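Local coordinates for protein trypanothione-dependent glyoxalase I (Leishmania major, PDB 2C21) that belongs to the glyoxalase and bleomycin resistance superfamily, folds into two mixed beta-sheets with helices, and binds nickel ions between the subunits of a dimer, at residues A[17-22]-A[46-51]; A[28-33]-A[122-127]; A[103-106]-A[111-114]. All blocks are in the same frame, centred on the assembly; numbering follows the deposited sequence. Where two conformers were deposited one is given.

Contact 1: residues A[17-22]-A[46-51]; sequences GDLDRS and TLVFLG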
loop_
_atom_site.group_PDB
_atom_site.type_symbol
_atom_site.label_atom_id
_atom_site.label_comp_id
_atom_site.label_asym_id
_atom_site.label_seq_id
_atom_site.Cartn_x
_atom_site.Cartn_y
_atom_site.Cartn_z
ATOM N N GLY A 17 -5.099 -11.576 -11.736
ATOM C CA GLY A 17 -5.558 -12.381 -12.868
ATOM C C GLY A 17 -6.948 -12.989 -12.753
ATOM O O GLY A 17 -7.563 -13.303 -13.764
ATOM N N ASP A 18 -7.438 -13.154 -11.530
ATOM C CA ASP A 18 -8.658 -13.929 -11.253
ATOM C C ASP A 18 -9.225 -13.407 -9.927
ATOM O O ASP A 18 -8.669 -13.640 -8.867
ATOM C CB ASP A 18 -8.273 -15.428 -11.224
ATOM C CG ASP A 18 -9.405 -16.378 -10.830
ATOM O OD1 ASP A 18 -10.408 -16.017 -10.195
ATOM O OD2 ASP A 18 -9.225 -17.568 -11.129
ATOM N N LEU A 19 -10.320 -12.659 -10.010
ATOM C CA LEU A 19 -10.956 -12.099 -8.816
ATOM C C LEU A 19 -11.351 -13.160 -7.795
ATOM O O LEU A 19 -11.070 -13.023 -6.620
ATOM C CB LEU A 19 -12.194 -11.286 -9.197
ATOM C CG LEU A 19 -12.234 -9.746 -9.048
ATOM C CD1 LEU A 19 -10.914 -9.061 -8.829
ATOM C CD2 LEU A 19 -12.984 -9.151 -10.209
ATOM N N ASP A 20 -12.026 -14.202 -8.250
ATOM C CA ASP A 20 -12.494 -15.259 -7.344
ATOM C C ASP A 20 -11.351 -15.802 -6.479
ATOM O O ASP A 20 -11.473 -15.872 -5.264
ATOM C CB ASP A 20 -13.142 -16.399 -8.128
ATOM C CG ASP A 20 -14.489 -16.023 -8.703
ATOM O OD1 ASP A 20 -15.022 -14.950 -8.349
ATOM O OD2 ASP A 20 -15.012 -16.813 -9.516
ATOM N N ARG A 21 -10.231 -16.167 -7.088
ATOM C CA ARG A 21 -9.140 -16.732 -6.292
ATOM C C ARG A 21 -8.458 -15.691 -5.388
ATOM O O ARG A 21 -8.024 -16.021 -4.298
ATOM C CB ARG A 21 -8.124 -17.480 -7.156
ATOM C CG ARG A 21 -7.166 -16.620 -7.850
ATOM C CD ARG A 21 -6.109 -17.425 -8.570
ATOM N NE ARG A 21 -5.306 -16.488 -9.345
ATOM C CZ ARG A 21 -4.369 -16.838 -10.214
ATOM N NH1 ARG A 21 -4.047 -18.114 -10.406
ATOM N NH2 ARG A 21 -3.710 -15.886 -10.851
ATOM N N SER A 22 -8.380 -14.436 -5.825
ATOM C CA SER A 22 -7.750 -13.410 -4.991
ATOM C C SER A 22 -8.629 -13.098 -3.788
ATOM O O SER A 22 -8.146 -12.989 -2.659
ATOM C CB SER A 22 -7.473 -12.133 -5.792
ATOM O OG SER A 22 -6.514 -12.385 -6.799
ATOM N N THR A 46 -12.948 -4.512 -13.586
ATOM C CA THR A 46 -13.659 -4.598 -12.322
ATOM C C THR A 46 -12.685 -4.233 -11.224
ATOM O O THR A 46 -11.541 -4.710 -11.228
ATOM C CB THR A 46 -14.164 -6.028 -12.065
ATOM O OG1 THR A 46 -14.906 -6.484 -13.206
ATOM C CG2 THR A 46 -15.075 -6.080 -10.832
ATOM N N LEU A 47 -13.142 -3.397 -10.285
ATOM C CA LEU A 47 -12.393 -3.114 -9.057
ATOM C C LEU A 47 -13.082 -3.740 -7.834
ATOM O O LEU A 47 -14.330 -3.748 -7.727
ATOM C CB LEU A 47 -12.277 -1.607 -8.833
ATOM C CG LEU A 47 -11.882 -0.703 -9.991
ATOM C CD1 LEU A 47 -11.945 0.745 -9.502
ATOM C CD2 LEU A 47 -10.495 -1.018 -10.539
ATOM N N VAL A 48 -12.273 -4.250 -6.919
ATOM C CA VAL A 48 -12.761 -4.767 -5.624
ATOM C C VAL A 48 -11.916 -4.200 -4.513
ATOM O O VAL A 48 -10.683 -4.261 -4.560
ATOM C CB VAL A 48 -12.702 -6.302 -5.516
ATOM C CG1 VAL A 48 -13.248 -6.766 -4.156
ATOM C CG2 VAL A 48 -13.470 -6.947 -6.663
ATOM N N PHE A 49 -12.590 -3.622 -3.530
ATOM C CA PHE A 49 -11.942 -3.042 -2.371
ATOM C C PHE A 49 -12.157 -3.973 -1.193
ATOM O O PHE A 49 -13.312 -4.347 -0.877
ATOM C CB PHE A 49 -12.489 -1.644 -2.098
ATOM C CG PHE A 49 -12.105 -0.639 -3.159
ATOM C CD1 PHE A 49 -12.814 -0.564 -4.363
ATOM C CD2 PHE A 49 -11.030 0.219 -2.966
ATOM C CE1 PHE A 49 -12.438 0.351 -5.366
ATOM C CE2 PHE A 49 -10.660 1.133 -3.945
ATOM C CZ PHE A 49 -11.365 1.199 -5.145
ATOM N N LEU A 50 -11.050 -4.362 -0.566
ATOM C CA LEU A 50 -11.051 -5.258 0.613
ATOM C C LEU A 50 -10.221 -4.657 1.722
ATOM O O LEU A 50 -9.238 -3.970 1.472
ATOM C CB LEU A 50 -10.399 -6.613 0.312
ATOM C CG LEU A 50 -10.884 -7.460 -0.859
ATOM C CD1 LEU A 50 -9.981 -7.190 -2.049
ATOM C CD2 LEU A 50 -10.864 -8.929 -0.471
ATOM N N GLY A 51 -10.589 -4.973 2.949
ATOM C CA GLY A 51 -9.817 -4.504 4.080
ATOM C C GLY A 51 -10.300 -5.047 5.388
ATOM O O GLY A 51 -11.204 -5.869 5.444
#
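Leu19, in the first turn of helix 19-29, lays its isobutyl group on Thr46 and Val48 of strand 45-51, joining helix to sheet in the glyoxalase fold. The strand belongs to a mixed four-stranded sheet, between strands 60-66 and 33-40, and its two touching residues are next but one to each other, so both present their side chains to the helix. Leucine suits the helix start because its fork spans both. CD2 meets Thr46 CG2 at 3.8 Å, while the branch carbon CG, at 3.9 Å, and the methyl CD1, at 4.0 Å, both face Val48 CG2, with the side chains slanting across one another. Both torsions of Leu19 (chi1 -111°, chi2 14°) are far from staggered, which suggests some strain in the modelled rotamer. Thr46 offers only carbon here: its CG2 is anti to the backbone N, and OG1 is turned to another partner, Asp39 OD1. Beta-branched Val48 is at home in a strand, and its CG2, anti to the carbonyl carbon, is the methyl that meets Leu19. Nearby, Asp118 holds the approach to the helix, bonding Gly17 N and forming a salt bridge with Arg21. Asp18 is the N-cap: its OD1 accepts from Arg21 N at 3.1 Å, the donor standing well above the carboxylate plane.

Contact 2: residues A[28-33]-A[122-127]; sequences ERLGMK and IELLNE. With NI (nickel (II) ion), chain H.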
loop_
_atom_site.group_PDB
_atom_site.type_symbol
_atom_site.label_atom_id
_atom_site.label_comp_id
_atom_site.label_asym_id
_atom_site.label_seq_id
_atom_site.Cartn_x
_atom_site.Cartn_y
_atom_site.Cartn_z
ATOM N N GLU A 28 -10.476 -15.520 3.191
ATOM C CA GLU A 28 -10.358 -16.762 3.963
ATOM C C GLU A 28 -8.976 -16.946 4.591
ATOM O O GLU A 28 -8.876 -17.398 5.733
ATOM C CB GLU A 28 -10.717 -17.992 3.117
ATOM C CG GLU A 28 -12.145 -17.969 2.556
ATOM C CD GLU A 28 -12.473 -19.219 1.762
ATOM O OE1 GLU A 28 -11.589 -20.098 1.643
ATOM O OE2 GLU A 28 -13.618 -19.322 1.248
ATOM N N ARG A 29 -7.917 -16.599 3.866
ATOM C CA ARG A 29 -6.561 -16.760 4.412
ATOM C C ARG A 29 -6.126 -15.576 5.282
ATOM O O ARG A 29 -5.434 -15.776 6.270
ATOM C CB ARG A 29 -5.522 -17.038 3.309
ATOM C CG ARG A 29 -5.863 -18.215 2.377
ATOM C CD ARG A 29 -5.481 -19.606 2.937
ATOM N NE ARG A 29 -6.102 -19.912 4.231
ATOM C CZ ARG A 29 -7.319 -20.432 4.412
ATOM N NH1 ARG A 29 -8.113 -20.720 3.387
ATOM N NH2 ARG A 29 -7.754 -20.655 5.642
ATOM N N LEU A 30 -6.522 -14.351 4.933
ATOM C CA LEU A 30 -6.032 -13.171 5.659
ATOM C C LEU A 30 -7.046 -12.474 6.578
ATOM O O LEU A 30 -6.650 -11.645 7.402
ATOM C CB LEU A 30 -5.367 -12.184 4.683
ATOM C CG LEU A 30 -3.969 -12.641 4.257
ATOM C CD1 LEU A 30 -3.456 -11.906 3.054
ATOM C CD2 LEU A 30 -2.991 -12.493 5.418
ATOM N N GLY A 31 -8.332 -12.808 6.449
ATOM C CA GLY A 31 -9.380 -12.253 7.321
ATOM C C GLY A 31 -9.938 -10.884 6.932
ATOM O O GLY A 31 -10.625 -10.246 7.730
ATOM N N MET A 32 -9.644 -10.419 5.721
ATOM C CA MET A 32 -10.224 -9.173 5.231
ATOM C C MET A 32 -11.673 -9.424 4.839
ATOM O O MET A 32 -12.107 -10.571 4.749
ATOM C CB MET A 32 -9.482 -8.651 4.002
ATOM C CG MET A 32 -8.030 -8.394 4.214
ATOM S SD MET A 32 -7.294 -7.616 2.774
ATOM C CE MET A 32 -5.580 -7.539 3.321
ATOM N N LYS A 33 -12.412 -8.346 4.606
ATOM C CA LYS A 33 -13.755 -8.462 4.066
ATOM C C LYS A 33 -13.870 -7.645 2.801
ATOM O O LYS A 33 -13.204 -6.628 2.648
ATOM C CB LYS A 33 -14.816 -8.018 5.084
ATOM C CG LYS A 33 -14.656 -6.602 5.660
ATOM C CD LYS A 33 -15.729 -6.308 6.736
ATOM C CE LYS A 33 -16.235 -4.852 6.646
ATOM N NZ LYS A 33 -17.345 -4.559 7.591
ATOM N N ILE A 122 3.380 -10.592 0.649
ATOM C CA ILE A 122 2.753 -10.015 1.823
ATOM C C ILE A 122 3.646 -10.298 3.035
ATOM O O ILE A 122 4.054 -11.444 3.271
ATOM C CB ILE A 122 1.355 -10.602 2.031
ATOM C CG1 ILE A 122 0.411 -10.110 0.932
ATOM C CG2 ILE A 122 0.795 -10.241 3.417
ATOM C CD1 ILE A 122 -0.551 -11.141 0.482
ATOM N N GLU A 123 3.945 -9.249 3.792
ATOM C CA GLU A 123 4.727 -9.359 5.008
ATOM C C GLU A 123 3.789 -9.460 6.199
ATOM O O GLU A 123 2.966 -8.579 6.415
ATOM C CB GLU A 123 5.636 -8.134 5.173
ATOM C CG GLU A 123 6.659 -8.259 6.304
ATOM C CD GLU A 123 7.572 -7.050 6.377
ATOM O OE1 GLU A 123 7.093 -5.926 6.209
ATOM O OE2 GLU A 123 8.773 -7.227 6.607
ATOM N N LEU A 124 3.916 -10.548 6.957
ATOM C CA LEU A 124 3.172 -10.749 8.177
ATOM C C LEU A 124 4.063 -10.383 9.346
ATOM O O LEU A 124 5.168 -10.913 9.482
ATOM C CB LEU A 124 2.741 -12.209 8.291
ATOM C CG LEU A 124 1.884 -12.711 7.126
ATOM C CD1 LEU A 124 1.654 -14.215 7.264
ATOM C CD2 LEU A 124 0.568 -11.953 7.092
ATOM N N LEU A 125 3.579 -9.476 10.182
ATOM C CA LEU A 125 4.343 -8.975 11.310
ATOM C C LEU A 125 3.578 -9.121 12.608
ATOM O O LEU A 125 2.385 -8.847 12.668
ATOM C CB LEU A 125 4.660 -7.499 11.121
ATOM C CG LEU A 125 5.559 -7.134 9.939
ATOM C CD1 LEU A 125 5.678 -5.622 9.879
ATOM C CD2 LEU A 125 6.928 -7.778 10.072
ATOM N N ASN A 126 4.276 -9.530 13.657
ATOM C CA ASN A 126 3.697 -9.443 14.988
ATOM C C ASN A 126 3.558 -7.962 15.347
ATOM O O ASN A 126 4.561 -7.265 15.553
ATOM C CB ASN A 126 4.563 -10.167 16.010
ATOM C CG ASN A 126 3.905 -10.229 17.364
ATOM O OD1 ASN A 126 3.448 -11.293 17.808
ATOM N ND2 ASN A 126 3.823 -9.082 18.025
ATOM N N GLU A 127 2.322 -7.479 15.413
ATOM C CA GLU A 127 2.087 -6.037 15.451
ATOM C C GLU A 127 2.574 -5.428 16.742
ATOM O O GLU A 127 3.108 -4.315 16.725
ATOM C CB GLU A 127 0.612 -5.695 15.249
ATOM C CG GLU A 127 0.324 -4.207 15.355
ATOM C CD GLU A 127 -1.107 -3.834 14.975
ATOM O OE1 GLU A 127 -1.899 -4.719 14.570
ATOM O OE2 GLU A 127 -1.439 -2.637 15.082
HETATM NI NI NI H . 7.782 -4.027 5.238
HETATM O O HOH W 1 8.903 -3.957 6.814
#
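The carbonyl oxygen of Leu30, whose side chain meets Ile122 and Leu124, is gripped by two donors, Tyr52 OH and Arg7 NH1 of the second subunit. Those bonds fix the backbone near the end of helix 19-29. Gly31 follows with a positive phi of 83°, a backbone shape that a residue without a CB adopts easily, and the chain turns away towards strand 33-40. Across the contact all is apolar. Leu30 CD2 lies 4.0 Å from Leu124 CD2, the side chains coming together at a slant. The other methyl, Leu30 CD1, meets Ile122 CD1 tip to tip at 4.0 Å in the conformer given, a less certain touch because Ile122 has two. A forked leucine suits this place between them, and all three side chains are buried. Between its apolar neighbours in sequence, Glu123 points to the other face of strand 121-126 and binds nickel. With its chain extended, it brings OE1 to 2.2 Å from the nickel ion, whereas OE2 stays 3.6 Å from the nickel, so the carboxylate binds through one oxygen. A water lies 1.9 Å from the nickel, and His80, with His11 and Glu62 of the second subunit, completes the observed ligands. On the apolar side, Phe25 of helix 19-29 touches both Leu30 and Ile122, while helix 88-97 adds Met95 against Leu30 and Leu91 against Leu124; strand 111-115 runs alongside, with Val114 against both strand residues.

Contact 3: residues A[103-106]-A[111-114]; sequences DYED and MAFV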
loop_
_atom_site.group_PDB
_atom_site.type_symbol
_atom_site.label_atom_id
_atom_site.label_comp_id
_atom_site.label_asym_id
_atom_site.label_seq_id
_atom_site.Cartn_x
_atom_site.Cartn_y
_atom_site.Cartn_z
ATOM N N ASP A 103 7.502 -17.819 1.675
ATOM C CA ASP A 103 8.819 -17.422 1.157
ATOM C C ASP A 103 9.859 -17.312 2.276
ATOM O O ASP A 103 11.025 -17.669 2.089
ATOM C CB ASP A 103 8.705 -16.103 0.386
ATOM C CG ASP A 103 10.030 -15.648 -0.189
ATOM O OD1 ASP A 103 10.517 -16.266 -1.157
ATOM O OD2 ASP A 103 10.588 -14.663 0.332
ATOM N N TYR A 104 9.424 -16.845 3.445
ATOM C CA TYR A 104 10.308 -16.658 4.594
ATOM C C TYR A 104 9.520 -16.754 5.898
ATOM O O TYR A 104 8.378 -16.317 5.966
ATOM C CB TYR A 104 10.990 -15.288 4.505
ATOM C CG TYR A 104 11.817 -14.913 5.718
ATOM C CD1 TYR A 104 13.089 -15.455 5.915
ATOM C CD2 TYR A 104 11.337 -14.004 6.660
ATOM C CE1 TYR A 104 13.859 -15.109 7.024
ATOM C CE2 TYR A 104 12.096 -13.660 7.781
ATOM C CZ TYR A 104 13.355 -14.206 7.951
ATOM O OH TYR A 104 14.105 -13.859 9.052
ATOM N N GLU A 105 10.148 -17.321 6.925
ATOM C CA GLU A 105 9.554 -17.440 8.249
ATOM C C GLU A 105 10.701 -17.485 9.254
ATOM O O GLU A 105 11.499 -18.416 9.212
ATOM C CB GLU A 105 8.731 -18.734 8.321
ATOM C CG GLU A 105 7.746 -18.836 9.499
ATOM C CD GLU A 105 7.348 -20.283 9.825
ATOM O OE1 GLU A 105 6.810 -20.531 10.929
ATOM O OE2 GLU A 105 7.583 -21.177 8.982
ATOM N N ASP A 106 10.813 -16.491 10.136
ATOM C CA ASP A 106 11.896 -16.503 11.135
ATOM C C ASP A 106 11.561 -17.425 12.306
ATOM O O ASP A 106 10.414 -17.847 12.467
ATOM C CB ASP A 106 12.258 -15.088 11.625
ATOM C CG ASP A 106 11.127 -14.391 12.381
ATOM O OD1 ASP A 106 10.134 -15.043 12.764
ATOM O OD2 ASP A 106 11.248 -13.164 12.594
ATOM N N MET A 111 8.223 -12.139 12.073
ATOM C CA MET A 111 8.089 -11.804 10.655
ATOM C C MET A 111 8.004 -13.038 9.764
ATOM O O MET A 111 8.666 -14.041 10.003
ATOM C CB MET A 111 9.289 -10.948 10.246
ATOM C CG MET A 111 9.577 -10.854 8.752
ATOM S SD MET A 111 11.002 -9.783 8.402
ATOM C CE MET A 111 12.140 -10.221 9.710
ATOM N N ALA A 112 7.181 -12.948 8.722
ATOM C CA ALA A 112 7.150 -13.960 7.676
ATOM C C ALA A 112 6.753 -13.307 6.378
ATOM O O ALA A 112 6.191 -12.211 6.376
ATOM C CB ALA A 112 6.181 -15.085 8.026
ATOM N N PHE A 113 7.082 -13.968 5.277
ATOM C CA PHE A 113 6.633 -13.537 3.965
ATOM C C PHE A 113 5.877 -14.673 3.310
ATOM O O PHE A 113 6.372 -15.797 3.251
ATOM C CB PHE A 113 7.813 -13.122 3.085
ATOM C CG PHE A 113 8.222 -11.696 3.258
ATOM C CD1 PHE A 113 9.237 -11.352 4.139
ATOM C CD2 PHE A 113 7.590 -10.684 2.533
ATOM C CE1 PHE A 113 9.616 -10.025 4.301
ATOM C CE2 PHE A 113 7.974 -9.342 2.688
ATOM C CZ PHE A 113 8.985 -9.020 3.574
ATOM N N VAL A 114 4.676 -14.354 2.821
ATOM C CA VAL A 114 3.847 -15.284 2.062
ATOM C C VAL A 114 3.519 -14.676 0.692
ATOM O O VAL A 114 3.669 -13.466 0.485
ATOM C CB VAL A 114 2.552 -15.656 2.830
ATOM C CG1 VAL A 114 2.898 -16.140 4.243
ATOM C CG2 VAL A 114 1.558 -14.488 2.868
#
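With CG anti to the backbone N in both Tyr104 (chi1 174°) and Met111 (chi1 162°), the two long side chains rise on the same face of a beta hairpin, strands 102-105 and 111-115, and meet there. Met111 CG comes in at the edge of the tyrosine ring, 3.9 Å from CE2, and a bend at the last torsion of the methionine keeps its methyl beside CE2 as well. SD makes an oblique Met-aromatic contact, 5.3 Å from the Tyr104 ring centroid and 66° off the ring normal. The flexible, polarisable thioether suits a place against a ring near the surface. Phe113 stands on this face too, its CB 4.1 Å from Tyr104 CB; its ring meets His80 edge-to-face, and its side chain lies about 5 Å from a bound nickel ion. Small Ala112, paired with Glu105, points to the opposite face, where Val88 and Val92 of helix 88-97 pack on it and Arg96 of that helix forms a salt bridge with Glu105.

The strands are antiparallel, and a classic beta bulge puts two residues, Asp103 and Tyr104, opposite the single Phe113. Phe113 O therefore accepts twice, from Asp103 N at 2.8 Å, a bent bond, and from Tyr104 N at 3.2 Å, a straighter one. Phe113 N returns a bond to Tyr104 O at 2.8 Å. Towards the turn, Asp106 N gives an almost straight bond to Met111 O, which it meets nearly along the C=O axis. A short acid fits here, because its carboxylate can fold back on the turn: OD1 accepts from Gly109 N, and OD2 takes a weak bond from Met111 N at 3.2 Å.

Contacts 1 and 2 share helix 19-29: its first turn packs on one four-stranded sheet, and Leu30, just after the helix, packs on the other. Their centres are about 16 Å apart, and they touch where Gly51 O probably accepts a hydrogen bond from Lys33 N. Along the chain their segments alternate, whereas contact 3 is nested inside the loop closed by contact 2. Contacts 2 and 3, centres about 12 Å apart, join through neighbouring strands 121-126 and 111-115. Contacts 1 and 3, centres about 23 Å apart, flank the chain's centre. One sheet carries nickel ligands His11 and Glu62, the other His80 and Glu123, so each metal site combines one sheet from each subunit.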